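Local coordinates for ABC transporter sugar binding protein (Xanthomonas axonopodis pv. citri, PDB 3UOR) that probably binds maltose or related sugars in the periplasm and hands them to an ABC transporter for uptake, at residues Gly124-Asn129 with Gly133-Val138; Val86-Asn91 with Pro139-Thr144; Leu147-Asp152 with Ser160-Thr165; Thr286-Leu289 with Gly294-Ala297; Phe229-Tyr234 with Gln396-Ala401. All blocks are in the same frame, centred on the assembly; numbering follows the deposited sequence.

Overall arrangement
From the N terminus, Val-86-Asn-91 opens contact 2. Before contact 2 closes at Pro-139-Thr-144, contact 1 opens and closes within its loop, tying helix 123-127 to the start of strand 134-150. The two contacts touch. Contact 3 follows directly on the same long strand and joins its far end to the loop before helix 166-180. Contacts 1 and 3 lie with centres about 32 Å apart. Contact 5 then opens on helix 221-235 and closes only at helix 398-412. Within that span contact 4 closes a short loop after strand 284-287, next to contact 3. No two contacts cross along the chain.

Contact 1: Gly124-Asn129 with Gly133-Val138; sequences GVWDTN and GTLYGV
A short beta hairpin, in which strand 130-131 turns back onto strand 134-150, brings Asn-129 against Tyr-136 just past helix 123-127. One backbone bond closes it: Tyr-136 N donates to Asn-129 O at 3.0 Å, with an N-H...O angle of 172°. Leu-135 packs its methyls on Trp-126 and Asn-129. Its CG sits anti to the backbone N (chi1 -172°), which carries both methyls toward the helix. Leu-135 CD1 lies 3.8 Å from Asn-129 CB. The same methyl stands 3.6 Å above the plane of the Trp-126 ring, offset toward the rim. Leu-135 CD2 touches Trp-126 CZ2 at 3.5 Å, coming obliquely to the ring. The two side chains cross at about a right angle. Val-110 of helix 107-111 packs on both residues, and the ring of Tyr-121 meets the indole. The CB of Asn-129 packs 3.6 Å from Gly-137 O. Within the first segment, Thr-128 OG1 donates to Val-125 O at 2.8 Å, in the carbonyl plane. Thr-128 N shares that acceptor. The chemistry is thus divided. A single main-chain hydrogen bond joins Asn-129 to Tyr-136, while the grip of the leucine on the indole is purely apolar.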
# COMPACT_ATOMS: atom_id res chain seq x y z
N GLY A 124 -2.10 2.18 -11.81
CA GLY A 124 -2.10 1.06 -10.89
C GLY A 124 -3.03 1.32 -9.71
O GLY A 124 -3.63 0.41 -9.17
N VAL A 125 -3.15 2.58 -9.31
CA VAL A 125 -4.07 2.94 -8.22
C VAL A 125 -5.54 2.86 -8.66
O VAL A 125 -6.37 2.31 -7.95
CB VAL A 125 -3.75 4.34 -7.70
CG1 VAL A 125 -4.76 4.77 -6.65
CG2 VAL A 125 -2.32 4.36 -7.11
N TRP A 126 -5.86 3.39 -9.84
CA TRP A 126 -7.22 3.28 -10.37
C TRP A 126 -7.59 1.81 -10.51
O TRP A 126 -8.70 1.39 -10.23
CB TRP A 126 -7.32 3.94 -11.75
CG TRP A 126 -8.74 4.16 -12.18
CD1 TRP A 126 -9.44 3.45 -13.12
CD2 TRP A 126 -9.65 5.15 -11.68
NE1 TRP A 126 -10.71 3.95 -13.24
CE2 TRP A 126 -10.87 4.99 -12.37
CE3 TRP A 126 -9.55 6.16 -10.72
CZ2 TRP A 126 -11.98 5.80 -12.12
CZ3 TRP A 126 -10.66 6.97 -10.47
CH2 TRP A 126 -11.85 6.78 -11.17
N ASP A 127 -6.63 1.02 -10.98
CA ASP A 127 -6.89 -0.38 -11.27
C ASP A 127 -7.36 -1.16 -10.03
O ASP A 127 -8.15 -2.09 -10.15
CB ASP A 127 -5.65 -1.03 -11.93
CG ASP A 127 -5.89 -2.46 -12.34
OD1 ASP A 127 -6.89 -2.74 -13.03
OD2 ASP A 127 -5.05 -3.33 -11.99
N THR A 128 -6.91 -0.77 -8.84
CA THR A 128 -7.33 -1.47 -7.62
C THR A 128 -8.84 -1.34 -7.36
O THR A 128 -9.39 -2.12 -6.59
CB THR A 128 -6.58 -1.01 -6.35
OG1 THR A 128 -6.93 0.35 -6.03
CG2 THR A 128 -5.07 -1.09 -6.53
N ASN A 129 -9.51 -0.38 -7.99
CA ASN A 129 -10.95 -0.23 -7.76
C ASN A 129 -11.79 -0.94 -8.80
O ASN A 129 -13.02 -0.88 -8.77
CB ASN A 129 -11.35 1.24 -7.69
CG ASN A 129 -10.92 1.88 -6.40
OD1 ASN A 129 -11.74 2.38 -5.65
ND2 ASN A 129 -9.63 1.86 -6.13
N GLY A 133 -13.75 -5.75 -14.36
CA GLY A 133 -14.04 -4.73 -15.35
C GLY A 133 -15.05 -3.69 -14.92
O GLY A 133 -15.40 -2.79 -15.70
N THR A 134 -15.54 -3.79 -13.69
CA THR A 134 -16.52 -2.83 -13.19
C THR A 134 -15.95 -1.98 -12.06
O THR A 134 -15.35 -2.50 -11.13
CB THR A 134 -17.82 -3.54 -12.72
OG1 THR A 134 -18.41 -4.24 -13.83
CG2 THR A 134 -18.83 -2.54 -12.18
N LEU A 135 -16.13 -0.66 -12.13
CA LEU A 135 -15.58 0.24 -11.13
C LEU A 135 -16.46 0.26 -9.88
O LEU A 135 -17.65 0.58 -9.96
CB LEU A 135 -15.45 1.67 -11.69
CG LEU A 135 -14.71 2.67 -10.81
CD1 LEU A 135 -13.24 2.33 -10.74
CD2 LEU A 135 -14.89 4.12 -11.28
N TYR A 136 -15.87 -0.05 -8.73
CA TYR A 136 -16.65 -0.09 -7.49
C TYR A 136 -16.21 0.87 -6.40
O TYR A 136 -16.73 0.84 -5.29
CB TYR A 136 -16.65 -1.51 -6.92
CG TYR A 136 -17.56 -2.45 -7.68
CD1 TYR A 136 -18.93 -2.35 -7.57
CD2 TYR A 136 -17.03 -3.44 -8.50
CE1 TYR A 136 -19.78 -3.22 -8.26
CE2 TYR A 136 -17.86 -4.31 -9.19
CZ TYR A 136 -19.23 -4.19 -9.07
OH TYR A 136 -20.05 -5.05 -9.77
N GLY A 137 -15.23 1.71 -6.68
CA GLY A 137 -14.80 2.69 -5.71
C GLY A 137 -14.05 3.82 -6.39
O GLY A 137 -13.82 3.79 -7.60
N VAL A 138 -13.64 4.81 -5.60
CA VAL A 138 -12.72 5.84 -6.09
C VAL A 138 -11.54 5.86 -5.13
O VAL A 138 -11.73 5.87 -3.91
CB VAL A 138 -13.40 7.24 -6.13
CG1 VAL A 138 -12.40 8.31 -6.55
CG2 VAL A 138 -14.60 7.22 -7.07

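Contact 2: Val86-Asn91 with Pro139-Thr144; sequences VCQLGN and PWYVDT
Gln-88 on strand 86-90 reaches Trp-140 and Tyr-141 at a classic beta bulge in strand 134-150. Strand 303-307 lies between the two strands and pairs antiparallel with both. The glutamine chain is extended and leaves CB pointing away from its own N (chi1 171°), and it meets the indole at a rim. Gln-88 CG and CD both lie 3.6 Å from Trp-140 CZ3. CG is at the edge of the ring, in its plane, and the amide plane stands 90° to the indole. Gln-88 NE2 lies 3.2 Å from Tyr-141 OH, but the angle is poor for a hydrogen bond. The tyrosine ring also leans on the tryptophan, with CD2 3.8 Å above one face and offset toward the rim.

Further out, Ser-303 sits opposite both bulge residues. Its OG is hydrogen-bonded to Gln-88 NE2 and also to Tyr-141 OH, so the two polar ends share one partner. The ring of Phe-333 stacks on Trp-140. The buried amide therefore has both of its ends bonded: Gln-88 OE1 accepts from Met-37 N, while NE2 bonds Ser-303 OG.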
# COMPACT_ATOMS: atom_id res chain seq x y z
N VAL A 86 -21.56 6.32 2.86
CA VAL A 86 -20.21 6.37 2.34
C VAL A 86 -19.26 5.65 3.30
O VAL A 86 -19.44 5.68 4.52
CB VAL A 86 -19.78 7.82 2.10
CG1 VAL A 86 -18.33 7.87 1.59
CG2 VAL A 86 -20.73 8.46 1.11
N CYS A 87 -18.26 4.99 2.75
CA CYS A 87 -17.36 4.20 3.57
C CYS A 87 -15.95 4.16 3.00
O CYS A 87 -15.75 3.98 1.80
CB CYS A 87 -17.90 2.78 3.73
SG CYS A 87 -17.03 1.78 4.95
N GLN A 88 -14.98 4.32 3.89
CA GLN A 88 -13.58 4.10 3.57
C GLN A 88 -13.33 2.58 3.55
O GLN A 88 -13.65 1.89 4.52
CB GLN A 88 -12.69 4.74 4.63
CG GLN A 88 -11.24 4.37 4.50
CD GLN A 88 -10.40 4.79 5.69
OE1 GLN A 88 -10.90 5.40 6.63
NE2 GLN A 88 -9.11 4.46 5.65
N LEU A 89 -12.78 2.07 2.46
CA LEU A 89 -12.50 0.64 2.34
C LEU A 89 -11.06 0.43 1.93
O LEU A 89 -10.62 0.93 0.89
CB LEU A 89 -13.41 -0.00 1.28
CG LEU A 89 -14.24 -1.23 1.67
CD1 LEU A 89 -15.01 -0.98 2.94
CD2 LEU A 89 -15.18 -1.58 0.55
N GLY A 90 -10.31 -0.30 2.75
CA GLY A 90 -8.99 -0.75 2.32
C GLY A 90 -9.14 -1.37 0.95
O GLY A 90 -10.08 -2.14 0.69
N ASN A 91 -8.24 -1.05 0.04
CA ASN A 91 -8.54 -1.45 -1.33
C ASN A 91 -8.40 -2.95 -1.64
O ASN A 91 -8.77 -3.38 -2.72
CB ASN A 91 -7.86 -0.54 -2.36
CG ASN A 91 -6.39 -0.53 -2.23
OD1 ASN A 91 -5.83 -1.44 -1.63
ND2 ASN A 91 -5.73 0.50 -2.79
N PRO A 139 -10.31 5.82 -5.67
CA PRO A 139 -9.15 5.80 -4.77
C PRO A 139 -9.17 7.03 -3.89
O PRO A 139 -9.39 8.12 -4.41
CB PRO A 139 -7.95 5.86 -5.73
CG PRO A 139 -8.47 5.35 -7.03
CD PRO A 139 -9.91 5.80 -7.09
N TRP A 140 -8.93 6.88 -2.60
CA TRP A 140 -8.88 8.04 -1.71
C TRP A 140 -7.44 8.46 -1.42
O TRP A 140 -7.06 9.60 -1.65
CB TRP A 140 -9.63 7.72 -0.42
CG TRP A 140 -9.74 8.84 0.53
CD1 TRP A 140 -9.53 10.16 0.27
CD2 TRP A 140 -10.11 8.75 1.91
NE1 TRP A 140 -9.73 10.91 1.43
CE2 TRP A 140 -10.08 10.06 2.44
CE3 TRP A 140 -10.43 7.68 2.76
CZ2 TRP A 140 -10.38 10.33 3.77
CZ3 TRP A 140 -10.73 7.95 4.08
CH2 TRP A 140 -10.71 9.27 4.57
N TYR A 141 -6.62 7.54 -0.91
CA TYR A 141 -5.21 7.86 -0.72
C TYR A 141 -4.42 6.57 -0.91
O TYR A 141 -4.99 5.48 -0.89
CB TYR A 141 -4.94 8.44 0.67
CG TYR A 141 -5.22 7.48 1.80
CD1 TYR A 141 -4.26 6.57 2.22
CD2 TYR A 141 -6.44 7.49 2.44
CE1 TYR A 141 -4.52 5.69 3.26
CE2 TYR A 141 -6.71 6.63 3.47
CZ TYR A 141 -5.76 5.73 3.87
OH TYR A 141 -6.06 4.88 4.90
N VAL A 142 -3.11 6.68 -1.09
CA VAL A 142 -2.30 5.55 -1.51
C VAL A 142 -1.22 5.28 -0.47
O VAL A 142 -0.58 6.20 0.05
CB VAL A 142 -1.61 5.83 -2.86
CG1 VAL A 142 -0.91 4.58 -3.39
CG2 VAL A 142 -2.62 6.31 -3.87
N ASP A 143 -1.05 4.00 -0.16
CA ASP A 143 0.06 3.56 0.67
C ASP A 143 0.97 2.75 -0.24
O ASP A 143 0.53 1.78 -0.85
CB ASP A 143 -0.48 2.70 1.81
CG ASP A 143 0.62 2.00 2.59
OD1 ASP A 143 1.82 2.23 2.32
OD2 ASP A 143 0.27 1.20 3.48
N THR A 144 2.22 3.16 -0.36
CA THR A 144 3.19 2.33 -1.06
C THR A 144 4.51 2.39 -0.28
O THR A 144 4.70 3.29 0.54
CB THR A 144 3.38 2.77 -2.52
OG1 THR A 144 4.17 1.79 -3.22
CG2 THR A 144 4.10 4.09 -2.58

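Contact 3: Leu147-Asp152 with Ser160-Thr165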
# COMPACT_ATOMS: atom_id res chain seq x y z
N LEU A 147 12.30 3.29 -0.15
CA LEU A 147 13.44 3.39 0.76
C LEU A 147 13.61 4.74 1.45
O LEU A 147 13.80 5.74 0.79
CB LEU A 147 14.75 3.08 0.02
CG LEU A 147 14.80 1.76 -0.75
CD1 LEU A 147 16.03 1.75 -1.65
CD2 LEU A 147 14.83 0.57 0.21
N PHE A 148 13.55 4.75 2.77
CA PHE A 148 14.06 5.86 3.56
C PHE A 148 15.54 5.59 3.71
O PHE A 148 15.91 4.45 3.95
CB PHE A 148 13.39 5.89 4.94
CG PHE A 148 11.96 6.33 4.91
CD1 PHE A 148 11.60 7.61 5.33
CD2 PHE A 148 10.98 5.50 4.43
CE1 PHE A 148 10.28 8.04 5.28
CE2 PHE A 148 9.65 5.93 4.37
CZ PHE A 148 9.31 7.19 4.80
N TYR A 149 16.38 6.61 3.59
CA TYR A 149 17.82 6.40 3.63
C TYR A 149 18.58 7.51 4.33
O TYR A 149 18.16 8.67 4.31
CB TYR A 149 18.39 6.19 2.23
CG TYR A 149 18.37 7.41 1.35
CD1 TYR A 149 17.19 7.83 0.72
CD2 TYR A 149 19.53 8.15 1.13
CE1 TYR A 149 17.17 8.96 -0.11
CE2 TYR A 149 19.53 9.27 0.30
CZ TYR A 149 18.35 9.67 -0.31
OH TYR A 149 18.37 10.77 -1.13
N ARG A 150 19.71 7.13 4.94
CA ARG A 150 20.65 8.08 5.51
C ARG A 150 21.62 8.55 4.43
O ARG A 150 22.45 7.78 3.94
CB ARG A 150 21.43 7.43 6.65
CG ARG A 150 20.58 7.09 7.89
CD ARG A 150 20.56 8.25 8.87
NE ARG A 150 21.92 8.71 9.20
CZ ARG A 150 22.65 8.24 10.21
NH1 ARG A 150 22.16 7.29 11.00
NH2 ARG A 150 23.87 8.71 10.44
N LYS A 151 21.48 9.83 4.05
CA LYS A 151 22.32 10.42 3.00
C LYS A 151 23.80 10.39 3.37
O LYS A 151 24.65 10.03 2.55
CB LYS A 151 21.90 11.86 2.73
CG LYS A 151 20.52 12.00 2.14
CD LYS A 151 20.18 13.47 1.85
CE LYS A 151 18.76 13.60 1.29
NZ LYS A 151 18.31 15.01 1.12
N ASP A 152 24.10 10.78 4.60
CA ASP A 152 25.47 10.75 5.09
C ASP A 152 26.06 9.34 5.01
O ASP A 152 27.15 9.16 4.48
CB ASP A 152 25.54 11.32 6.51
CG ASP A 152 24.58 10.62 7.47
OD1 ASP A 152 23.64 9.95 6.99
OD2 ASP A 152 24.76 10.74 8.70
N SER A 160 26.62 9.27 -4.01
CA SER A 160 25.74 10.42 -3.95
C SER A 160 24.36 10.09 -4.53
O SER A 160 23.40 10.80 -4.28
CB SER A 160 26.33 11.59 -4.73
OG SER A 160 26.19 11.38 -6.13
N GLN A 161 24.29 9.02 -5.33
CA GLN A 161 23.04 8.58 -5.95
C GLN A 161 22.52 7.33 -5.25
O GLN A 161 23.29 6.42 -4.90
CB GLN A 161 23.28 8.21 -7.42
CG GLN A 161 23.96 9.29 -8.26
CD GLN A 161 23.22 10.59 -8.18
OE1 GLN A 161 22.11 10.72 -8.72
NE2 GLN A 161 23.82 11.57 -7.50
N MET A 162 21.21 7.27 -5.03
CA MET A 162 20.61 6.02 -4.59
C MET A 162 20.56 5.10 -5.80
O MET A 162 20.50 5.57 -6.93
CB MET A 162 19.22 6.24 -4.00
CG MET A 162 19.24 6.76 -2.57
SD MET A 162 19.81 5.51 -1.41
CE MET A 162 18.23 4.69 -1.11
N PRO A 163 20.64 3.78 -5.57
CA PRO A 163 20.56 2.73 -6.60
C PRO A 163 19.19 2.71 -7.26
O PRO A 163 18.22 3.04 -6.58
CB PRO A 163 20.74 1.43 -5.80
CG PRO A 163 20.28 1.80 -4.39
CD PRO A 163 20.76 3.22 -4.21
N LYS A 164 19.12 2.34 -8.54
CA LYS A 164 17.82 2.24 -9.22
C LYS A 164 17.55 0.85 -9.73
O LYS A 164 16.40 0.50 -10.00
CB LYS A 164 17.72 3.23 -10.38
CG LYS A 164 17.85 4.69 -9.98
CD LYS A 164 17.61 5.62 -11.17
CE LYS A 164 17.64 7.07 -10.74
NZ LYS A 164 16.95 7.95 -11.73
N THR A 165 18.61 0.06 -9.90
CA THR A 165 18.45 -1.33 -10.29
C THR A 165 18.76 -2.24 -9.10
O THR A 165 19.49 -1.87 -8.19
CB THR A 165 19.38 -1.71 -11.42
OG1 THR A 165 20.70 -1.85 -10.90
CG2 THR A 165 19.37 -0.63 -12.51
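Met-162 lies across Tyr-149 in a Met-aromatic contact, joining the loop before helix 166-180 to strand 134-150 of the central sheet. From CB the methionine chain sets out beside its own backbone N. CG then sits over the centre of the tyrosine ring, 3.7 Å from its centroid and almost on the ring normal, as a CH-pi contact. The chain bends at chi2 (-70°), and SD stays above the same ring. The sulfur is 3.9 Å from the Tyr-149 centroid. It has moved toward the root of the ring, where Met-162 SD is 3.6 Å from Tyr-149 CG. A second bend at chi3 (-86°) carries the methyl past the root of the ring, still above its plane. There Met-162 CE lies 3.7 Å from Tyr-149 CB. The same CE touches Leu-147 CD1, also at 3.7 Å. The methionine and tyrosine side chains run past each other in opposite directions.

Leu-147 and Tyr-149 both direct their CB toward the loop, as alternate residues of a strand do, and Phe-148 points away between them. Ala-287 of strand 284-287 and Phe-261 of strand 259-264 also touch both Met-162 and Tyr-149. At the end of the strand, where helix 151-156 begins, Arg-150 forms a salt bridge with Asp-152, gripping it side-on with two nitrogens, one to each carboxylate oxygen. Arg-150 NE donates to Asp-152 OD1 at 3.1 Å, and OD1 lies 22° out of the guanidinium plane. The bond from Arg-150 NH2 to Asp-152 OD2 is shorter, 2.8 Å, and OD2 lies in that plane.

Contact 4: Thr286-Leu289 with Gly294-Ala297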
# COMPACT_ATOMS: atom_id res chain seq x y z
N THR A 286 14.05 10.04 0.97
CA THR A 286 13.30 8.91 0.48
C THR A 286 13.68 8.68 -0.98
O THR A 286 13.99 9.64 -1.68
CB THR A 286 11.80 9.20 0.58
OG1 THR A 286 11.51 10.36 -0.19
CG2 THR A 286 11.39 9.45 2.01
N ALA A 287 13.66 7.43 -1.44
CA ALA A 287 14.02 7.12 -2.82
C ALA A 287 13.12 6.01 -3.30
O ALA A 287 12.78 5.11 -2.55
CB ALA A 287 15.51 6.68 -2.95
N PRO A 288 12.74 6.05 -4.57
CA PRO A 288 11.79 5.01 -5.01
C PRO A 288 12.48 3.65 -5.05
O PRO A 288 13.70 3.58 -5.02
CB PRO A 288 11.35 5.49 -6.40
CG PRO A 288 12.39 6.44 -6.85
CD PRO A 288 13.10 6.99 -5.64
N LEU A 289 11.70 2.58 -5.10
CA LEU A 289 12.21 1.22 -4.97
C LEU A 289 13.00 0.79 -6.20
O LEU A 289 12.48 0.85 -7.31
CB LEU A 289 11.01 0.29 -4.75
CG LEU A 289 11.10 -0.94 -3.85
CD1 LEU A 289 11.69 -0.60 -2.48
CD2 LEU A 289 9.74 -1.60 -3.72
N GLY A 294 15.64 -1.13 -13.53
CA GLY A 294 15.49 0.29 -13.30
C GLY A 294 14.46 0.46 -12.21
O GLY A 294 14.00 -0.53 -11.63
N LEU A 295 14.12 1.71 -11.92
CA LEU A 295 13.13 1.98 -10.90
C LEU A 295 11.90 1.16 -11.21
O LEU A 295 11.41 1.17 -12.34
CB LEU A 295 12.80 3.47 -10.87
CG LEU A 295 13.96 4.31 -10.35
CD1 LEU A 295 13.52 5.76 -10.15
CD2 LEU A 295 14.40 3.71 -9.03
N GLY A 296 11.39 0.43 -10.22
CA GLY A 296 10.37 -0.56 -10.51
C GLY A 296 9.01 -0.29 -9.91
O GLY A 296 8.73 0.79 -9.37
N ALA A 297 8.15 -1.30 -10.01
CA ALA A 297 6.82 -1.21 -9.44
C ALA A 297 6.90 -1.26 -7.93
O ALA A 297 7.98 -1.47 -7.36
CB ALA A 297 5.95 -2.33 -9.95
O HOH W 1 10.24 2.58 -8.06
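Leu-289 and Gly-296 meet through their peptide units, the flat groups of this contact; no aromatic ring takes part. They close a short loop that follows strand 284-287 and leads toward strand 303-307. Gly-296 N donates to Leu-289 O at 3.1 Å, with an N-H...O angle of 177°. The puckered ring of Pro-288 offers its CG corner to Leu-295. Pro-288 CG lies 3.6 Å from Leu-295 CD1 and 4.0 Å from Leu-295 CD2, so both methyls close on one ring atom. The leucine gets there by holding its CG next to its own N (chi1 -70°), which swings its end toward the proline. The side chains cross at a slant. Asp-363 and Arg-367 touch both of them. Lys-164 also packs on Leu-295.

Gly-294, at the start of the returning segment, has phi 156°, a value open mainly to glycine. Leu-289 CD2 comes to 4.0 Å from Ala-297 O, a loose van der Waals approach of a methyl to a carbonyl oxygen. Gln-364 takes up Leu-289 N through its OE1. A water adds a second link beside the direct bond. It donates to Leu-289 O at 2.9 Å, so this oxygen accepts twice. The water also donates to Gly-296 O at 2.7 Å, an oxygen that Arg-367 NE also bonds.

Contact 5: Phe229-Tyr234 with Gln396-Ala401; sequences FYDNMY and QSHDAA
Asp-231 and His-398 join helix 221-235 to the first turn of helix 398-412 by a His-carboxylate hydrogen bond. It is the single close contact between the two segments.

The polar part comes first. His-398 NE2 donates to Asp-231 OD2 at 2.7 Å, with an N-H...O angle of 157°. The oxygen lies in the plane of the imidazole, at its edge. Seen from the aspartate, the nitrogen comes on the anti side of OD2 and stands well out of the carboxylate plane. The carboxylate and ring planes are 58° apart. Asp-231 turns its carboxylate away from its own backbone N (chi1 -176°), and this extends the group toward the histidine. Asp-231 is buried, and its other oxygen is held by Gln-235 NE2. The carboxylate would tend to favour a protonated histidine, while the nearby helix start would tend to oppose it. A salt bridge from Asp-399 to Arg-224 forms a second tie between the same two helices.

The apolar part is small. It rests on Val-391 of helix 377-394, which packs on both Asp-231 and His-398.

The helix start forms the last group. Ser-397 is the N-cap of helix 398-412, and His-398 follows it directly. The carbonyl O of Ser-397 accepts from Ala-401 N at 2.8 Å, the first backbone bond of the helix. The capping bond itself comes from the serine side chain: Ser-397 OG accepts from Ala-400 N at 3.0 Å.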
# COMPACT_ATOMS: atom_id res chain seq x y z
N PHE A 229 16.14 -12.61 -4.56
CA PHE A 229 16.67 -11.27 -4.28
C PHE A 229 16.46 -10.90 -2.80
O PHE A 229 17.37 -10.43 -2.11
CB PHE A 229 15.98 -10.24 -5.20
CG PHE A 229 16.47 -8.83 -5.03
CD1 PHE A 229 17.79 -8.49 -5.32
CD2 PHE A 229 15.59 -7.82 -4.65
CE1 PHE A 229 18.24 -7.18 -5.19
CE2 PHE A 229 16.02 -6.51 -4.51
CZ PHE A 229 17.35 -6.18 -4.79
N TYR A 230 15.24 -11.12 -2.31
CA TYR A 230 14.89 -10.84 -0.92
C TYR A 230 15.69 -11.70 0.10
O TYR A 230 16.29 -11.18 1.04
CB TYR A 230 13.38 -11.06 -0.76
CG TYR A 230 12.83 -10.93 0.64
CD1 TYR A 230 12.48 -9.68 1.16
CD2 TYR A 230 12.59 -12.06 1.43
CE1 TYR A 230 11.92 -9.56 2.44
CE2 TYR A 230 12.04 -11.95 2.71
CZ TYR A 230 11.70 -10.69 3.20
OH TYR A 230 11.16 -10.55 4.45
N ASP A 231 15.71 -13.01 -0.10
CA ASP A 231 16.46 -13.90 0.81
C ASP A 231 17.95 -13.53 0.83
O ASP A 231 18.59 -13.48 1.88
CB ASP A 231 16.27 -15.35 0.39
CG ASP A 231 16.93 -16.33 1.35
OD1 ASP A 231 16.97 -16.06 2.57
OD2 ASP A 231 17.37 -17.39 0.86
N ASN A 232 18.50 -13.26 -0.35
CA ASN A 232 19.93 -12.95 -0.46
C ASN A 232 20.38 -11.83 0.48
O ASN A 232 21.48 -11.87 1.00
CB ASN A 232 20.31 -12.61 -1.90
CG ASN A 232 21.80 -12.43 -2.08
OD1 ASN A 232 22.57 -13.36 -1.88
ND2 ASN A 232 22.21 -11.23 -2.46
N MET A 233 19.53 -10.82 0.68
CA MET A 233 19.91 -9.68 1.52
C MET A 233 20.16 -10.10 2.97
O MET A 233 21.03 -9.56 3.64
CB MET A 233 18.83 -8.59 1.51
CG MET A 233 18.59 -7.96 0.12
SD MET A 233 17.56 -6.47 0.25
CE MET A 233 16.68 -6.62 -1.30
N TYR A 234 19.37 -11.03 3.49
CA TYR A 234 19.64 -11.51 4.84
C TYR A 234 20.87 -12.40 4.88
O TYR A 234 21.67 -12.31 5.80
CB TYR A 234 18.45 -12.27 5.43
CG TYR A 234 17.19 -11.46 5.46
CD1 TYR A 234 16.80 -10.75 6.59
CD2 TYR A 234 16.38 -11.38 4.33
CE1 TYR A 234 15.63 -10.01 6.60
CE2 TYR A 234 15.21 -10.65 4.33
CZ TYR A 234 14.85 -9.96 5.45
OH TYR A 234 13.67 -9.26 5.41
N GLN A 396 15.19 -23.13 4.84
CA GLN A 396 14.35 -23.91 3.92
C GLN A 396 14.75 -23.58 2.48
O GLN A 396 15.06 -22.44 2.18
CB GLN A 396 12.86 -23.63 4.16
CG GLN A 396 11.96 -24.24 3.10
CD GLN A 396 10.49 -24.23 3.48
OE1 GLN A 396 10.10 -23.63 4.47
NE2 GLN A 396 9.66 -24.91 2.70
N SER A 397 14.75 -24.57 1.59
CA SER A 397 15.14 -24.33 0.20
C SER A 397 14.07 -23.56 -0.57
O SER A 397 12.89 -23.60 -0.23
CB SER A 397 15.40 -25.65 -0.52
OG SER A 397 14.17 -26.29 -0.79
N HIS A 398 14.48 -22.89 -1.64
CA HIS A 398 13.57 -22.06 -2.40
C HIS A 398 12.62 -22.95 -3.18
O HIS A 398 11.43 -22.65 -3.28
CB HIS A 398 14.33 -21.09 -3.32
CG HIS A 398 15.12 -20.06 -2.57
ND1 HIS A 398 15.69 -18.96 -3.17
CD2 HIS A 398 15.42 -19.96 -1.25
CE1 HIS A 398 16.32 -18.23 -2.26
NE2 HIS A 398 16.17 -18.82 -1.09
N ASP A 399 13.15 -24.06 -3.71
CA ASP A 399 12.30 -25.06 -4.37
C ASP A 399 11.20 -25.54 -3.43
O ASP A 399 10.04 -25.60 -3.83
CB ASP A 399 13.11 -26.27 -4.85
CG ASP A 399 13.81 -26.03 -6.18
OD1 ASP A 399 14.77 -26.78 -6.49
OD2 ASP A 399 13.41 -25.10 -6.91
N ALA A 400 11.58 -25.92 -2.20
CA ALA A 400 10.63 -26.45 -1.22
C ALA A 400 9.65 -25.34 -0.86
O ALA A 400 8.45 -25.58 -0.75
CB ALA A 400 11.36 -26.95 0.07
N ALA A 401 10.18 -24.14 -0.63
CA ALA A 401 9.37 -23.00 -0.22
C ALA A 401 8.24 -22.77 -1.21
O ALA A 401 7.08 -22.76 -0.83
CB ALA A 401 10.23 -21.74 -0.12